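Side-chain contacts in nuclear hormone receptor HR38 (Drosophila melanogaster, PDB 1PDU), which is an orphan nuclear receptor that mediates an atypical ecdysteroid signalling pathway: residues S14-T17 with A18-S22; C32-Y35 with S36-E39; A88-E91 with L92-R96; E171-Q174 with M175-G179. All coordinates share one frame; numbering follows the deposited sequence.

Contact 1 (S14-T17 with A18-S22)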
ATOM      1  N   SER A  14      -3.662  11.954 -19.427  1.00 46.35           N
ATOM      2  CA  SER A  14      -4.676  10.969 -19.076  1.00 44.40           C
ATOM      3  C   SER A  14      -4.576  10.524 -17.615  1.00 43.52           C
ATOM      4  O   SER A  14      -3.513  10.598 -16.982  1.00 42.49           O
ATOM      5  CB  SER A  14      -4.554   9.738 -19.973  1.00 44.32           C
ATOM      6  OG  SER A  14      -3.375   9.004 -19.673  1.00 44.16           O
ATOM      7  N   LEU A  15      -5.700  10.054 -17.092  1.00 41.60           N
ATOM      8  CA  LEU A  15      -5.766   9.592 -15.722  1.00 40.50           C
ATOM      9  C   LEU A  15      -4.728   8.503 -15.434  1.00 39.59           C
ATOM     10  O   LEU A  15      -3.995   8.589 -14.448  1.00 39.07           O
ATOM     11  CB  LEU A  15      -7.171   9.073 -15.426  1.00 39.44           C
ATOM     12  CG  LEU A  15      -7.410   8.445 -14.052  1.00 40.08           C
ATOM     13  CD1 LEU A  15      -6.967   9.391 -12.948  1.00 38.30           C
ATOM     14  CD2 LEU A  15      -8.886   8.100 -13.921  1.00 37.78           C
ATOM     15  N   ILE A  16      -4.645   7.495 -16.297  1.00 37.51           N
ATOM     16  CA  ILE A  16      -3.696   6.419 -16.060  1.00 36.35           C
ATOM     17  C   ILE A  16      -2.243   6.892 -16.101  1.00 35.58           C
ATOM     18  O   ILE A  16      -1.408   6.386 -15.362  1.00 35.07           O
ATOM     19  CB  ILE A  16      -3.924   5.232 -17.042  1.00 38.07           C
ATOM     20  CG1 ILE A  16      -3.048   4.043 -16.631  1.00 38.41           C
ATOM     21  CG2 ILE A  16      -3.630   5.652 -18.476  1.00 36.99           C
ATOM     22  CD1 ILE A  16      -3.387   2.750 -17.362  1.00 38.94           C
ATOM     23  N   THR A  17      -1.930   7.867 -16.947  1.00 35.62           N
ATOM     24  CA  THR A  17      -0.560   8.374 -16.997  1.00 34.37           C
ATOM     25  C   THR A  17      -0.317   9.237 -15.754  1.00 33.35           C
ATOM     26  O   THR A  17       0.791   9.309 -15.237  1.00 32.19           O
ATOM     27  CB  THR A  17      -0.290   9.207 -18.293  1.00 34.50           C
ATOM     28  OG1 THR A  17      -0.261   8.335 -19.430  1.00 34.44           O
ATOM     29  CG2 THR A  17       1.046   9.934 -18.204  1.00 32.59           C
ATOM     30  N   ALA A  18      -1.359   9.885 -15.259  1.00 33.12           N
ATOM     31  CA  ALA A  18      -1.190  10.709 -14.070  1.00 33.91           C
ATOM     32  C   ALA A  18      -0.916   9.766 -12.893  1.00 33.80           C
ATOM     33  O   ALA A  18      -0.077  10.045 -12.023  1.00 32.49           O
ATOM     34  CB  ALA A  18      -2.457  11.538 -13.809  1.00 33.15           C
ATOM     35  N   LEU A  19      -1.624   8.640 -12.883  1.00 33.07           N
ATOM     36  CA  LEU A  19      -1.459   7.670 -11.822  1.00 33.73           C
ATOM     37  C   LEU A  19      -0.083   7.033 -11.869  1.00 33.72           C
ATOM     38  O   LEU A  19       0.602   6.971 -10.856  1.00 33.31           O
ATOM     39  CB  LEU A  19      -2.553   6.600 -11.896  1.00 32.88           C
ATOM     40  CG  LEU A  19      -3.976   7.051 -11.534  1.00 32.32           C
ATOM     41  CD1 LEU A  19      -4.889   5.850 -11.451  1.00 30.33           C
ATOM     42  CD2 LEU A  19      -3.973   7.789 -10.196  1.00 30.80           C
ATOM     43  N   VAL A  20       0.327   6.574 -13.044  1.00 35.00           N
ATOM     44  CA  VAL A  20       1.633   5.938 -13.189  1.00 36.00           C
ATOM     45  C   VAL A  20       2.755   6.890 -12.806  1.00 37.02           C
ATOM     46  O   VAL A  20       3.732   6.486 -12.170  1.00 35.99           O
ATOM     47  CB  VAL A  20       1.867   5.440 -14.633  1.00 36.29           C
ATOM     48  CG1 VAL A  20       3.275   4.885 -14.775  1.00 36.41           C
ATOM     49  CG2 VAL A  20       0.871   4.356 -14.963  1.00 36.70           C
ATOM     50  N   ARG A  21       2.619   8.155 -13.192  1.00 37.88           N
ATOM     51  CA  ARG A  21       3.642   9.142 -12.859  1.00 39.61           C
ATOM     52  C   ARG A  21       3.684   9.364 -11.355  1.00 38.81           C
ATOM     53  O   ARG A  21       4.754   9.537 -10.783  1.00 39.58           O
ATOM     54  CB  ARG A  21       3.381  10.476 -13.572  1.00 41.25           C
ATOM     55  CG  ARG A  21       3.642  10.428 -15.070  1.00 45.62           C
ATOM     56  CD  ARG A  21       3.459  11.790 -15.725  1.00 48.05           C
ATOM     57  NE  ARG A  21       3.673  11.722 -17.170  1.00 51.72           N
ATOM     58  CZ  ARG A  21       3.472  12.739 -18.002  1.00 53.66           C
ATOM     59  NH1 ARG A  21       3.690  12.589 -19.304  1.00 53.77           N
ATOM     60  NH2 ARG A  21       3.044  13.909 -17.530  1.00 54.62           N
ATOM     61  N   SER A  22       2.519   9.364 -10.714  1.00 37.85           N
ATOM     62  CA  SER A  22       2.466   9.555  -9.272  1.00 37.69           C
ATOM     63  C   SER A  22       3.148   8.365  -8.616  1.00 37.20           C
ATOM     64  O   SER A  22       3.968   8.533  -7.708  1.00 35.65           O
ATOM     65  CB  SER A  22       1.025   9.645  -8.785  1.00 38.67           C
ATOM     66  OG  SER A  22       0.325  10.645  -9.499  1.00 43.32           O
TER

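Contact 2 (C32-Y35 with S36-E39)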
ATOM      1  N   CYS A  32      18.602   5.812  -4.740  1.00 56.27           N
ATOM      2  CA  CYS A  32      18.384   6.627  -3.547  1.00 55.32           C
ATOM      3  C   CYS A  32      17.861   5.883  -2.316  1.00 52.77           C
ATOM      4  O   CYS A  32      17.352   6.511  -1.384  1.00 52.91           O
ATOM      5  CB  CYS A  32      17.440   7.784  -3.877  1.00 57.70           C
ATOM      6  SG  CYS A  32      17.992   8.808  -5.269  1.00 64.94           S
ATOM      7  N   LEU A  33      17.984   4.558  -2.304  1.00 48.97           N
ATOM      8  CA  LEU A  33      17.520   3.766  -1.162  1.00 45.39           C
ATOM      9  C   LEU A  33      18.329   4.094   0.089  1.00 43.70           C
ATOM     10  O   LEU A  33      19.490   4.480  -0.012  1.00 42.68           O
ATOM     11  CB  LEU A  33      17.647   2.270  -1.458  1.00 43.09           C
ATOM     12  CG  LEU A  33      16.842   1.726  -2.638  1.00 42.70           C
ATOM     13  CD1 LEU A  33      17.052   0.218  -2.731  1.00 41.23           C
ATOM     14  CD2 LEU A  33      15.367   2.057  -2.459  1.00 40.61           C
ATOM     15  N   ASP A  34      17.715   3.957   1.263  1.00 42.27           N
ATOM     16  CA  ASP A  34      18.418   4.220   2.519  1.00 41.39           C
ATOM     17  C   ASP A  34      18.828   2.897   3.158  1.00 40.12           C
ATOM     18  O   ASP A  34      17.976   2.083   3.517  1.00 39.83           O
ATOM     19  CB  ASP A  34      17.537   4.999   3.493  1.00 43.16           C
ATOM     20  CG  ASP A  34      18.224   5.238   4.824  1.00 45.40           C
ATOM     21  OD1 ASP A  34      19.454   5.471   4.822  1.00 48.71           O
ATOM     22  OD2 ASP A  34      17.546   5.195   5.870  1.00 46.25           O
ATOM     23  N   TYR A  35      20.131   2.686   3.303  1.00 38.64           N
ATOM     24  CA  TYR A  35      20.635   1.441   3.872  1.00 38.86           C
ATOM     25  C   TYR A  35      21.132   1.561   5.299  1.00 39.54           C
ATOM     26  O   TYR A  35      21.666   0.601   5.849  1.00 39.29           O
ATOM     27  CB  TYR A  35      21.765   0.879   3.002  1.00 37.17           C
ATOM     28  CG  TYR A  35      21.345   0.510   1.599  1.00 37.28           C
ATOM     29  CD1 TYR A  35      21.491   1.411   0.541  1.00 37.94           C
ATOM     30  CD2 TYR A  35      20.786  -0.737   1.325  1.00 37.96           C
ATOM     31  CE1 TYR A  35      21.087   1.073  -0.758  1.00 37.86           C
ATOM     32  CE2 TYR A  35      20.380  -1.083   0.027  1.00 37.74           C
ATOM     33  CZ  TYR A  35      20.534  -0.173  -1.002  1.00 36.99           C
ATOM     34  OH  TYR A  35      20.117  -0.507  -2.271  1.00 39.33           O
ATOM     35  N   SER A  36      20.950   2.728   5.903  1.00 41.73           N
ATOM     36  CA  SER A  36      21.423   2.959   7.263  1.00 44.32           C
ATOM     37  C   SER A  36      20.896   1.999   8.330  1.00 45.18           C
ATOM     38  O   SER A  36      21.478   1.913   9.408  1.00 47.04           O
ATOM     39  CB  SER A  36      21.122   4.397   7.684  1.00 44.58           C
ATOM     40  OG  SER A  36      19.729   4.607   7.812  1.00 47.79           O
ATOM     41  N   HIS A  37      19.813   1.278   8.047  1.00 45.80           N
ATOM     42  CA  HIS A  37      19.250   0.344   9.025  1.00 45.73           C
ATOM     43  C   HIS A  37      19.431  -1.126   8.663  1.00 45.25           C
ATOM     44  O   HIS A  37      19.028  -2.002   9.430  1.00 44.61           O
ATOM     45  CB  HIS A  37      17.747   0.582   9.215  1.00 48.23           C
ATOM     46  CG  HIS A  37      17.395   1.947   9.723  1.00 51.05           C
ATOM     47  ND1 HIS A  37      17.994   2.509  10.829  1.00 52.55           N
ATOM     48  CD2 HIS A  37      16.468   2.840   9.300  1.00 51.05           C
ATOM     49  CE1 HIS A  37      17.451   3.690  11.068  1.00 52.71           C
ATOM     50  NE2 HIS A  37      16.522   3.913  10.155  1.00 52.17           N
ATOM     51  N   TYR A  38      20.020  -1.401   7.504  1.00 45.00           N
ATOM     52  CA  TYR A  38      20.200  -2.781   7.052  1.00 45.01           C
ATOM     53  C   TYR A  38      21.108  -3.626   7.944  1.00 45.76           C
ATOM     54  O   TYR A  38      20.777  -4.764   8.284  1.00 45.65           O
ATOM     55  CB  TYR A  38      20.744  -2.806   5.621  1.00 43.00           C
ATOM     56  CG  TYR A  38      21.023  -4.207   5.112  1.00 42.30           C
ATOM     57  CD1 TYR A  38      19.971  -5.062   4.772  1.00 41.35           C
ATOM     58  CD2 TYR A  38      22.335  -4.684   4.982  1.00 41.09           C
ATOM     59  CE1 TYR A  38      20.209  -6.354   4.313  1.00 40.82           C
ATOM     60  CE2 TYR A  38      22.591  -5.981   4.519  1.00 40.42           C
ATOM     61  CZ  TYR A  38      21.521  -6.810   4.185  1.00 42.21           C
ATOM     62  OH  TYR A  38      21.743  -8.083   3.695  1.00 41.41           O
ATOM     63  N   GLU A  39      22.255  -3.071   8.308  1.00 47.62           N
ATOM     64  CA  GLU A  39      23.214  -3.774   9.150  1.00 49.75           C
ATOM     65  C   GLU A  39      22.534  -4.265  10.421  1.00 51.64           C
ATOM     66  O   GLU A  39      21.944  -3.477  11.163  1.00 50.82           O
ATOM     67  CB  GLU A  39      24.373  -2.845   9.516  1.00 49.98           C
ATOM     68  CG  GLU A  39      25.568  -3.554  10.136  1.00 51.49           C
ATOM     69  CD  GLU A  39      26.617  -2.589  10.671  1.00 52.83           C
ATOM     70  OE1 GLU A  39      27.725  -3.054  11.032  1.00 53.76           O
ATOM     71  OE2 GLU A  39      26.334  -1.370  10.743  1.00 52.75           O
TER

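Contact 3 (A88-E91 with L92-R96)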
ATOM      1  N   ALA A  88      -7.187   3.431   4.206  1.00 30.52           N
ATOM      2  CA  ALA A  88      -6.418   2.602   3.285  1.00 31.31           C
ATOM      3  C   ALA A  88      -4.906   2.659   3.463  1.00 30.99           C
ATOM      4  O   ALA A  88      -4.167   1.923   2.792  1.00 31.53           O
ATOM      5  CB  ALA A  88      -6.766   2.977   1.839  1.00 30.71           C
ATOM      6  N   SER A  89      -4.444   3.513   4.364  1.00 29.16           N
ATOM      7  CA  SER A  89      -3.016   3.665   4.549  1.00 28.93           C
ATOM      8  C   SER A  89      -2.290   2.344   4.762  1.00 28.57           C
ATOM      9  O   SER A  89      -1.275   2.092   4.119  1.00 27.39           O
ATOM     10  CB  SER A  89      -2.730   4.646   5.690  1.00 28.17           C
ATOM     11  OG  SER A  89      -3.388   4.260   6.879  1.00 33.29           O
ATOM     12  N   LEU A  90      -2.804   1.493   5.646  1.00 29.19           N
ATOM     13  CA  LEU A  90      -2.155   0.208   5.884  1.00 28.75           C
ATOM     14  C   LEU A  90      -2.213  -0.654   4.626  1.00 27.67           C
ATOM     15  O   LEU A  90      -1.243  -1.321   4.283  1.00 29.01           O
ATOM     16  CB  LEU A  90      -2.803  -0.534   7.060  1.00 28.00           C
ATOM     17  CG  LEU A  90      -2.078  -1.828   7.446  1.00 29.86           C
ATOM     18  CD1 LEU A  90      -0.642  -1.493   7.851  1.00 26.93           C
ATOM     19  CD2 LEU A  90      -2.816  -2.542   8.596  1.00 28.30           C
ATOM     20  N   GLU A  91      -3.342  -0.634   3.927  1.00 28.26           N
ATOM     21  CA  GLU A  91      -3.469  -1.429   2.709  1.00 29.60           C
ATOM     22  C   GLU A  91      -2.487  -0.960   1.639  1.00 28.18           C
ATOM     23  O   GLU A  91      -1.829  -1.767   0.998  1.00 26.14           O
ATOM     24  CB  GLU A  91      -4.898  -1.371   2.174  1.00 29.79           C
ATOM     25  CG  GLU A  91      -5.896  -2.052   3.087  1.00 32.72           C
ATOM     26  CD  GLU A  91      -7.319  -1.900   2.607  1.00 34.80           C
ATOM     27  OE1 GLU A  91      -7.726  -2.629   1.677  1.00 38.43           O
ATOM     28  OE2 GLU A  91      -8.032  -1.037   3.153  1.00 37.41           O
ATOM     29  N   LEU A  92      -2.396   0.352   1.448  1.00 28.18           N
ATOM     30  CA  LEU A  92      -1.474   0.901   0.462  1.00 27.73           C
ATOM     31  C   LEU A  92      -0.057   0.502   0.841  1.00 27.06           C
ATOM     32  O   LEU A  92       0.750   0.124  -0.011  1.00 26.49           O
ATOM     33  CB  LEU A  92      -1.605   2.420   0.416  1.00 28.43           C
ATOM     34  CG  LEU A  92      -2.953   2.838  -0.172  1.00 30.07           C
ATOM     35  CD1 LEU A  92      -3.230   4.325   0.031  1.00 30.94           C
ATOM     36  CD2 LEU A  92      -2.933   2.485  -1.649  1.00 31.71           C
ATOM     37  N   PHE A  93       0.233   0.575   2.134  1.00 26.02           N
ATOM     38  CA  PHE A  93       1.541   0.218   2.629  1.00 26.83           C
ATOM     39  C   PHE A  93       1.844  -1.245   2.281  1.00 26.48           C
ATOM     40  O   PHE A  93       2.902  -1.561   1.738  1.00 26.69           O
ATOM     41  CB  PHE A  93       1.596   0.430   4.145  1.00 26.42           C
ATOM     42  CG  PHE A  93       2.920   0.057   4.763  1.00 27.79           C
ATOM     43  CD1 PHE A  93       4.059   0.816   4.515  1.00 27.26           C
ATOM     44  CD2 PHE A  93       3.028  -1.069   5.576  1.00 26.61           C
ATOM     45  CE1 PHE A  93       5.296   0.461   5.069  1.00 27.86           C
ATOM     46  CE2 PHE A  93       4.260  -1.437   6.133  1.00 28.99           C
ATOM     47  CZ  PHE A  93       5.397  -0.672   5.879  1.00 27.91           C
ATOM     48  N   VAL A  94       0.906  -2.132   2.582  1.00 26.50           N
ATOM     49  CA  VAL A  94       1.099  -3.549   2.309  1.00 27.18           C
ATOM     50  C   VAL A  94       1.136  -3.851   0.812  1.00 27.85           C
ATOM     51  O   VAL A  94       1.938  -4.672   0.359  1.00 28.24           O
ATOM     52  CB  VAL A  94      -0.001  -4.389   3.004  1.00 27.11           C
ATOM     53  CG1 VAL A  94       0.144  -5.844   2.651  1.00 27.21           C
ATOM     54  CG2 VAL A  94       0.121  -4.230   4.523  1.00 25.70           C
ATOM     55  N   LEU A  95       0.290  -3.172   0.046  1.00 28.25           N
ATOM     56  CA  LEU A  95       0.239  -3.376  -1.395  1.00 29.66           C
ATOM     57  C   LEU A  95       1.559  -2.991  -2.061  1.00 30.69           C
ATOM     58  O   LEU A  95       2.084  -3.748  -2.876  1.00 31.58           O
ATOM     59  CB  LEU A  95      -0.910  -2.572  -2.012  1.00 28.26           C
ATOM     60  CG  LEU A  95      -1.079  -2.766  -3.525  1.00 29.95           C
ATOM     61  CD1 LEU A  95      -1.420  -4.219  -3.820  1.00 28.42           C
ATOM     62  CD2 LEU A  95      -2.167  -1.842  -4.054  1.00 27.39           C
ATOM     63  N   ARG A  96       2.101  -1.826  -1.718  1.00 30.95           N
ATOM     64  CA  ARG A  96       3.362  -1.389  -2.309  1.00 31.86           C
ATOM     65  C   ARG A  96       4.487  -2.298  -1.882  1.00 33.26           C
ATOM     66  O   ARG A  96       5.356  -2.663  -2.681  1.00 33.54           O
ATOM     67  CB  ARG A  96       3.684   0.057  -1.909  1.00 32.71           C
ATOM     68  CG  ARG A  96       3.043   1.070  -2.859  1.00 35.19           C
ATOM     69  CD  ARG A  96       2.572   2.297  -2.138  1.00 37.68           C
ATOM     70  NE  ARG A  96       3.610   3.311  -2.025  1.00 40.75           N
ATOM     71  CZ  ARG A  96       3.840   4.251  -2.937  1.00 40.65           C
ATOM     72  NH1 ARG A  96       3.103   4.306  -4.041  1.00 38.68           N
ATOM     73  NH2 ARG A  96       4.787   5.158  -2.726  1.00 40.19           N
TER

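Contact 4 (E171-Q174 with M175-G179)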
ATOM      1  N   GLU A 171     -17.544   7.253  -5.521  1.00 47.19           N
ATOM      2  CA  GLU A 171     -17.809   6.177  -6.464  1.00 47.50           C
ATOM      3  C   GLU A 171     -17.590   6.590  -7.919  1.00 46.54           C
ATOM      4  O   GLU A 171     -17.202   5.768  -8.746  1.00 44.95           O
ATOM      5  CB  GLU A 171     -19.237   5.650  -6.313  1.00 50.26           C
ATOM      6  CG  GLU A 171     -19.559   4.551  -7.335  1.00 55.44           C
ATOM      7  CD  GLU A 171     -20.998   4.072  -7.271  1.00 58.48           C
ATOM      8  OE1 GLU A 171     -21.913   4.918  -7.392  1.00 59.53           O
ATOM      9  OE2 GLU A 171     -21.212   2.847  -7.106  1.00 60.60           O
ATOM     10  N   GLN A 172     -17.842   7.854  -8.236  1.00 45.28           N
ATOM     11  CA  GLN A 172     -17.658   8.316  -9.603  1.00 45.83           C
ATOM     12  C   GLN A 172     -16.184   8.316  -9.964  1.00 44.96           C
ATOM     13  O   GLN A 172     -15.806   7.916 -11.071  1.00 45.22           O
ATOM     14  CB  GLN A 172     -18.265   9.709  -9.780  1.00 47.87           C
ATOM     15  CG  GLN A 172     -19.790   9.686  -9.724  1.00 51.51           C
ATOM     16  CD  GLN A 172     -20.421  11.064  -9.764  1.00 54.43           C
ATOM     17  OE1 GLN A 172     -21.649  11.194  -9.699  1.00 55.33           O
ATOM     18  NE2 GLN A 172     -19.590  12.104  -9.866  1.00 54.96           N
ATOM     19  N   LEU A 173     -15.347   8.757  -9.030  1.00 43.55           N
ATOM     20  CA  LEU A 173     -13.908   8.763  -9.264  1.00 40.94           C
ATOM     21  C   LEU A 173     -13.463   7.306  -9.378  1.00 40.20           C
ATOM     22  O   LEU A 173     -12.652   6.960 -10.234  1.00 38.99           O
ATOM     23  CB  LEU A 173     -13.176   9.449  -8.109  1.00 38.51           C
ATOM     24  CG  LEU A 173     -11.654   9.531  -8.254  1.00 38.38           C
ATOM     25  CD1 LEU A 173     -11.274  10.165  -9.592  1.00 37.46           C
ATOM     26  CD2 LEU A 173     -11.093  10.342  -7.099  1.00 37.46           C
ATOM     27  N   GLN A 174     -14.008   6.449  -8.522  1.00 40.13           N
ATOM     28  CA  GLN A 174     -13.657   5.042  -8.573  1.00 40.69           C
ATOM     29  C   GLN A 174     -13.988   4.486  -9.958  1.00 41.67           C
ATOM     30  O   GLN A 174     -13.178   3.780 -10.562  1.00 42.12           O
ATOM     31  CB  GLN A 174     -14.416   4.245  -7.508  1.00 40.01           C
ATOM     32  CG  GLN A 174     -14.125   2.755  -7.594  1.00 40.53           C
ATOM     33  CD  GLN A 174     -14.796   1.938  -6.511  1.00 41.93           C
ATOM     34  OE1 GLN A 174     -15.556   1.017  -6.803  1.00 43.41           O
ATOM     35  NE2 GLN A 174     -14.507   2.258  -5.255  1.00 42.04           N
ATOM     36  N   MET A 175     -15.175   4.806 -10.461  1.00 42.57           N
ATOM     37  CA  MET A 175     -15.583   4.324 -11.773  1.00 43.52           C
ATOM     38  C   MET A 175     -14.642   4.830 -12.851  1.00 42.54           C
ATOM     39  O   MET A 175     -14.339   4.105 -13.798  1.00 42.33           O
ATOM     40  CB  MET A 175     -17.028   4.742 -12.086  1.00 46.54           C
ATOM     41  CG  MET A 175     -18.098   3.831 -11.466  1.00 49.74           C
ATOM     42  SD  MET A 175     -17.888   2.058 -11.931  1.00 55.88           S
ATOM     43  CE  MET A 175     -17.283   1.357 -10.359  1.00 53.53           C
ATOM     44  N   LYS A 176     -14.167   6.065 -12.715  1.00 41.95           N
ATOM     45  CA  LYS A 176     -13.245   6.604 -13.710  1.00 41.22           C
ATOM     46  C   LYS A 176     -11.944   5.822 -13.689  1.00 39.81           C
ATOM     47  O   LYS A 176     -11.385   5.504 -14.742  1.00 39.07           O
ATOM     48  CB  LYS A 176     -12.945   8.084 -13.457  1.00 43.39           C
ATOM     49  CG  LYS A 176     -13.940   9.032 -14.090  1.00 46.40           C
ATOM     50  CD  LYS A 176     -13.466  10.476 -14.028  1.00 49.12           C
ATOM     51  CE  LYS A 176     -14.457  11.393 -14.740  1.00 51.66           C
ATOM     52  NZ  LYS A 176     -14.012  12.822 -14.816  1.00 53.84           N
ATOM     53  N   ILE A 177     -11.465   5.509 -12.490  1.00 38.01           N
ATOM     54  CA  ILE A 177     -10.226   4.767 -12.359  1.00 36.35           C
ATOM     55  C   ILE A 177     -10.426   3.363 -12.905  1.00 35.20           C
ATOM     56  O   ILE A 177      -9.545   2.832 -13.578  1.00 35.38           O
ATOM     57  CB  ILE A 177      -9.759   4.710 -10.892  1.00 37.31           C
ATOM     58  CG1 ILE A 177      -9.662   6.130 -10.332  1.00 37.36           C
ATOM     59  CG2 ILE A 177      -8.379   4.046 -10.803  1.00 36.85           C
ATOM     60  CD1 ILE A 177      -9.452   6.167  -8.832  1.00 38.52           C
ATOM     61  N   ILE A 178     -11.580   2.766 -12.625  1.00 35.18           N
ATOM     62  CA  ILE A 178     -11.882   1.429 -13.133  1.00 35.86           C
ATOM     63  C   ILE A 178     -11.915   1.475 -14.656  1.00 36.56           C
ATOM     64  O   ILE A 178     -11.355   0.606 -15.329  1.00 36.92           O
ATOM     65  CB  ILE A 178     -13.251   0.900 -12.619  1.00 35.69           C
ATOM     66  CG1 ILE A 178     -13.081   0.288 -11.225  1.00 35.92           C
ATOM     67  CG2 ILE A 178     -13.811  -0.150 -13.579  1.00 35.41           C
ATOM     68  CD1 ILE A 178     -14.325  -0.383 -10.686  1.00 37.46           C
ATOM     69  N   GLY A 179     -12.570   2.497 -15.195  1.00 37.12           N
ATOM     70  CA  GLY A 179     -12.644   2.643 -16.636  1.00 37.36           C
ATOM     71  C   GLY A 179     -11.260   2.650 -17.256  1.00 37.54           C
ATOM     72  O   GLY A 179     -10.999   1.907 -18.198  1.00 38.17           O
TER

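Contact 1 (S14-T17 with A18-S22)
Arg21 lies back along its helix toward Thr17, one turn earlier. Its CB and CG both start beside the Thr17 carbonyl, CG being 3.1 Å from Thr17 O, because chi1 of -71° places CG anti to the carbonyl carbon of Arg21. CD lies between that carbonyl and the threonine methyl, 3.7 Å from Thr17 O and 3.9 Å from Thr17 CG2. NE is the arginine atom nearest the methyl, 3.3 Å from Thr17 CG2, and CZ follows at 3.7 Å from the same carbon, so the methyl sits over one face of the guanidinium while the extended chain runs obliquely across it. These residues begin helix 15-25, with Ser14 at its N-cap: Ser14 OG accepts from Thr17 N at 3.3 Å, and Ser14 O takes the N-H of Ala18. On the side turned to the protein, Leu15 CD1 meets Leu19 CG at 4.1 Å, and Leu19 also packs on Ala150 and Ala154 of helix 146-157. Farther along, the hydroxyl of Ser22 turns back on its own helix, Ser22 OG donating to Ala18 O at 2.6 Å. Ala18 O also accepts from Ser22 N, and the two donors reach it from opposite faces of the carbonyl plane.

Contact 2 (C32-Y35 with S36-E39)
Asp34 and Ser36 hold each other through side chain and backbone in the loop between helices 15-25 and 45-67. With CG anti to the backbone N (chi1 178°), the Asp34 carboxylate is carried forward to Ser36. Ser36 OG donates to Asp34 OD2 at 3.0 Å, arriving on the syn side and 22° out of the carboxylate plane, while the backbone Ser36 N makes a weak bond of 3.3 Å to Asp34 OD1. That second bond closes an Asx turn. Overlapping it, Tyr38 N donates to Tyr35 O at 3.1 Å and closes a type I beta turn; this donor stands well above the carbonyl plane, away from the lone pairs. The tight part is thus all polar, two overlapping turns that share Tyr35 and Ser36. Around it the packing is looser: Tyr35, Ser36 and His37 are exposed, so this side is largely open to solvent. Ser36 OG lies over the centre of the His37 ring, 3.9 Å above its plane, and the rings of Tyr35 and Tyr38 lead off in other directions, that of Tyr38 stacking on His117. Asp34 also pairs through its backbone with Gly113 and Val115, which fixes the loop beside strand 115-117. Asp34 OD2 lies 4.6 Å from His37 NE2, near enough that the carboxylate would probably favour a protonated histidine, though the charge of that ring is not known.

Contact 3 (A88-E91 with L92-R96)
Leu90 fits its CD1 methyl against two side chains of the next turn, 4.3 Å from Phe93 CD2 and 4.4 Å from Val94 CG2. With CG anti to the backbone N (chi1 -174°), the leucine leans forward along the helix, and its methyl fills the shallow hollow between the obliquely placed phenylalanine ring and the valine branch. Val94 CG2 rests on the backbone, 3.2 Å from Leu90 O. Round the helix the Ala88 methyl meets Leu92 CD1 at 4.2 Å, and Leu92 CG settles against Ala88 O at 3.3 Å. The same carbonyl takes Leu92 N in a short, almost straight bond of 2.7 Å, which restores regular helical bonding after a kink where the N atoms of Leu90 and Glu91 have no bond to the turn before. Every touching side chain is buried. Glu91 brings a charge into this interior, and its two oxygens are met by Arg209 and Arg161 in salt bridges. Helix 78-100 belongs to the central layer of the three-layer helical sandwich of nuclear-receptor ligand-binding domains: Leu92 and Phe93 face helix 45-67, Leu90 and Val94 pack on helix 204-225, and Leu95 touches both helix 204-225 and helix 146-157.

Contact 4 (E171-Q174 with M175-G179)
Two turns of the long helix 167-187 of the ligand-binding domain make this contact, in which Leu173 and Ile177 form the inward ridge. Ile177 CD1 reaches Leu173 CG at 4.1 Å, the two side chains meeting at a slant. Chi1 of -55° sets Ile177 CG1 beside its own backbone N, and CG1 therefore bears on the preceding turn, 3.1 Å from Leu173 O. That oxygen also accepts the N-H of Ile177 at 2.9 Å, so one carbonyl is both bonded and covered by the same residue. The next face is mixed. Gln174 stretches out from the helix with an extended chain, and its amide NE2 is held by the carbonyl of Ile158, which anchors the end of the side chain. Its other amide atom, Gln174 OE1, lies 4.0 Å from Met175 CE; the methionine chain bends at chi2 and chi3 to carry its methyl there. On the solvent side the fit is slacker, with Glu171 CG and Met175 CG 4.4 Å apart. Lys176 extends away from the earlier turn and touches Leu15. Helix 146-157 covers the buried edge, Leu155 touching Gln174, Ile177 and Ile178 while Ala154 meets Ile177, and helix 15-25 adds Leu19 against Ile177.

In the fold
Contact 3 is the only one in the core, its centre about 2 Å from the centre of the chain, whereas contacts 1, 2 and 4 lie at the surface. Contacts 1 and 4 are joined directly: Leu15 CD2 packs 3.9 Å from Ile177 CA, and both contacts turn apolar side chains to helix 146-157, which contact 3 also reaches. Contact 2 stands apart, its centre about 38 Å from that of contact 4 on the opposite side of the chain's centre. The three helical contacts mix backbone bonds with apolar packing; contact 3 adds an aromatic ring and one buried glutamate paired to arginines, while polar or charged side chains line the outer faces of 1 and 4. Contact 2, without helix, depends on polar turns.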